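Local coordinates for increased recombination centers protein 6 (Saccharomyces cerevisiae, PDB 3UC9) that acts as a clathrin coat accessory factor related to small G proteins and is involved in gross chromosomal rearrangements and telomere healing, at residues 148-152 with 164-168. Residues are numbered along the deposited sequence; the frame is centred on the assembly and turned at random.
Sequences IDELN and EFVNW
Asn152, on helix 145-155, reads the backbone of Phe165 with both ends of its side-chain amide. Phe165 N donates to Asn152 OD1 at 2.7 Å, almost straight at 173°, while Asn152 ND2 donates to Phe165 O at 3.0 Å. Each donor lies in the carbonyl plane on a lone pair, and the second acceptor sits only 10° out of the asparagine's amide plane. Strand 163-167 is an edge strand of the sheet within this chain: Glu164 and Val166 pair with strand 133-138, whereas the N-H and C=O of Phe165 face the other way. Asparagine suits this place because one short group offers a donor and an acceptor side by side, as a neighbouring strand would.

Phenylalanine suits its place by offering the helix a flat face. CB of Leu151 stands over it, 4.0 Å from the ring centroid, in a CH-pi contact, and the leucine's branch lets CD1 lie over the same face, above the rim at Phe165 CD1; Asn152 OD1 lies in the ring plane at CD2. Ile148, branched at CB, serves two neighbours: CG2, anti to the backbone N, comes to 3.2 Å from Phe165 O, while CG1 and CD1 pack against the amide of Asn167, whose OD1 accepts a hydrogen bond from Asn138 ND2. Ile112 of helix 112-115 also touches Ile148 and Leu151.

Helix and strand run nearly antiparallel, at 169°, as successive elements of a beta-alpha-beta unit in this Rossmann-like fold. Two hydrogen bonds with the Asn152 amide thus satisfy an edge-strand residue that has no further strand of the chain beside it, while the phenylalanine ring seats the helix on the sheet.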
loop_
_atom_site.group_PDB
_atom_site.type_symbol
_atom_site.label_atom_id
_atom_site.label_comp_id
_atom_site.label_asym_id
_atom_site.label_seq_id
_atom_site.Cartn_x
_atom_site.Cartn_y
_atom_site.Cartn_z
ATOM N N ILE A 148 -13.051 9.872 3.833
ATOM C CA ILE A 148 -11.802 9.537 3.154
ATOM C C ILE A 148 -11.155 10.792 2.558
ATOM O O ILE A 148 -9.956 11.018 2.711
ATOM C CB ILE A 148 -12.065 8.516 2.012
ATOM C CG1 ILE A 148 -12.557 7.164 2.566
ATOM C CG2 ILE A 148 -10.829 8.346 1.135
ATOM C CD1 ILE A 148 -11.645 6.532 3.624
ATOM N N ASP A 149 -11.964 11.605 1.877
ATOM C CA ASP A 149 -11.487 12.847 1.260
ATOM C C ASP A 149 -10.799 13.765 2.271
ATOM O O ASP A 149 -9.768 14.365 1.957
ATOM C CB ASP A 149 -12.640 13.616 0.606
ATOM C CG ASP A 149 -13.145 12.982 -0.684
ATOM O OD1 ASP A 149 -12.472 12.130 -1.291
ATOM O OD2 ASP A 149 -14.255 13.381 -1.106
ATOM N N GLU A 150 -11.359 13.860 3.479
ATOM C CA GLU A 150 -10.789 14.716 4.526
ATOM C C GLU A 150 -9.423 14.198 4.975
ATOM O O GLU A 150 -8.497 14.976 5.161
ATOM C CB GLU A 150 -11.733 14.816 5.724
ATOM C CG GLU A 150 -12.921 15.758 5.497
ATOM C CD GLU A 150 -13.652 16.118 6.783
ATOM O OE1 GLU A 150 -13.007 16.174 7.856
ATOM O OE2 GLU A 150 -14.876 16.365 6.717
ATOM N N LEU A 151 -9.305 12.883 5.134
ATOM C CA LEU A 151 -8.010 12.262 5.437
ATOM C C LEU A 151 -6.973 12.501 4.346
ATOM O O LEU A 151 -5.800 12.751 4.642
ATOM C CB LEU A 151 -8.169 10.761 5.671
ATOM C CG LEU A 151 -8.868 10.438 6.991
ATOM C CD1 LEU A 151 -9.327 8.995 7.028
ATOM C CD2 LEU A 151 -7.941 10.748 8.159
ATOM N N ASN A 152 -7.395 12.418 3.089
ATOM C CA ASN A 152 -6.501 12.671 1.964
ATOM C C ASN A 152 -6.052 14.135 1.871
ATOM O O ASN A 152 -4.908 14.412 1.533
ATOM C CB ASN A 152 -7.125 12.177 0.653
ATOM C CG ASN A 152 -7.046 10.671 0.509
ATOM O OD1 ASN A 152 -6.155 10.029 1.080
ATOM N ND2 ASN A 152 -7.979 10.095 -0.233
ATOM N N GLU A 164 -2.311 7.697 0.189
ATOM C CA GLU A 164 -3.723 7.810 -0.103
ATOM C C GLU A 164 -4.594 6.818 0.650
ATOM O O GLU A 164 -4.297 5.629 0.715
ATOM C CB GLU A 164 -3.966 7.679 -1.602
ATOM C CG GLU A 164 -5.254 8.335 -2.057
ATOM C CD GLU A 164 -5.240 8.734 -3.521
ATOM O OE1 GLU A 164 -4.259 9.365 -3.971
ATOM O OE2 GLU A 164 -6.222 8.418 -4.220
ATOM N N PHE A 165 -5.692 7.340 1.193
ATOM C CA PHE A 165 -6.749 6.524 1.776
ATOM C C PHE A 165 -7.763 6.184 0.678
ATOM O O PHE A 165 -8.159 7.061 -0.091
ATOM C CB PHE A 165 -7.450 7.287 2.911
ATOM C CG PHE A 165 -6.583 7.486 4.127
ATOM C CD1 PHE A 165 -6.717 6.656 5.229
ATOM C CD2 PHE A 165 -5.616 8.479 4.158
ATOM C CE1 PHE A 165 -5.909 6.829 6.352
ATOM C CE2 PHE A 165 -4.813 8.658 5.275
ATOM C CZ PHE A 165 -4.969 7.835 6.373
ATOM N N VAL A 166 -8.166 4.915 0.607
ATOM C CA VAL A 166 -9.098 4.437 -0.432
ATOM C C VAL A 166 -10.138 3.494 0.180
ATOM O O VAL A 166 -9.798 2.627 0.981
ATOM C CB VAL A 166 -8.327 3.697 -1.562
ATOM C CG1 VAL A 166 -9.293 3.167 -2.628
ATOM C CG2 VAL A 166 -7.312 4.619 -2.227
ATOM N N ASN A 167 -11.412 3.672 -0.177
ATOM C CA ASN A 167 -12.454 2.727 0.209
ATOM C C ASN A 167 -12.472 1.537 -0.748
ATOM O O ASN A 167 -12.362 1.720 -1.961
ATOM C CB ASN A 167 -13.832 3.400 0.177
ATOM C CG ASN A 167 -14.212 4.048 1.487
ATOM O OD1 ASN A 167 -13.643 3.753 2.529
ATOM N ND2 ASN A 167 -15.222 4.931 1.442
ATOM N N TRP A 168 -12.627 0.329 -0.204
ATOM C CA TRP A 168 -12.816 -0.873 -1.014
ATOM C C TRP A 168 -13.912 -1.777 -0.434
ATOM O O TRP A 168 -13.804 -2.248 0.694
ATOM C CB TRP A 168 -11.502 -1.638 -1.151
ATOM C CG TRP A 168 -11.612 -2.877 -1.989
ATOM C CD1 TRP A 168 -12.076 -2.966 -3.275
ATOM C CD2 TRP A 168 -11.251 -4.200 -1.599
ATOM N NE1 TRP A 168 -12.021 -4.275 -3.708
ATOM C CE2 TRP A 168 -11.522 -5.052 -2.697
ATOM C CE3 TRP A 168 -10.723 -4.755 -0.425
ATOM C CZ2 TRP A 168 -11.275 -6.428 -2.657
ATOM C CZ3 TRP A 168 -10.484 -6.125 -0.384
ATOM C CH2 TRP A 168 -10.761 -6.945 -1.498
#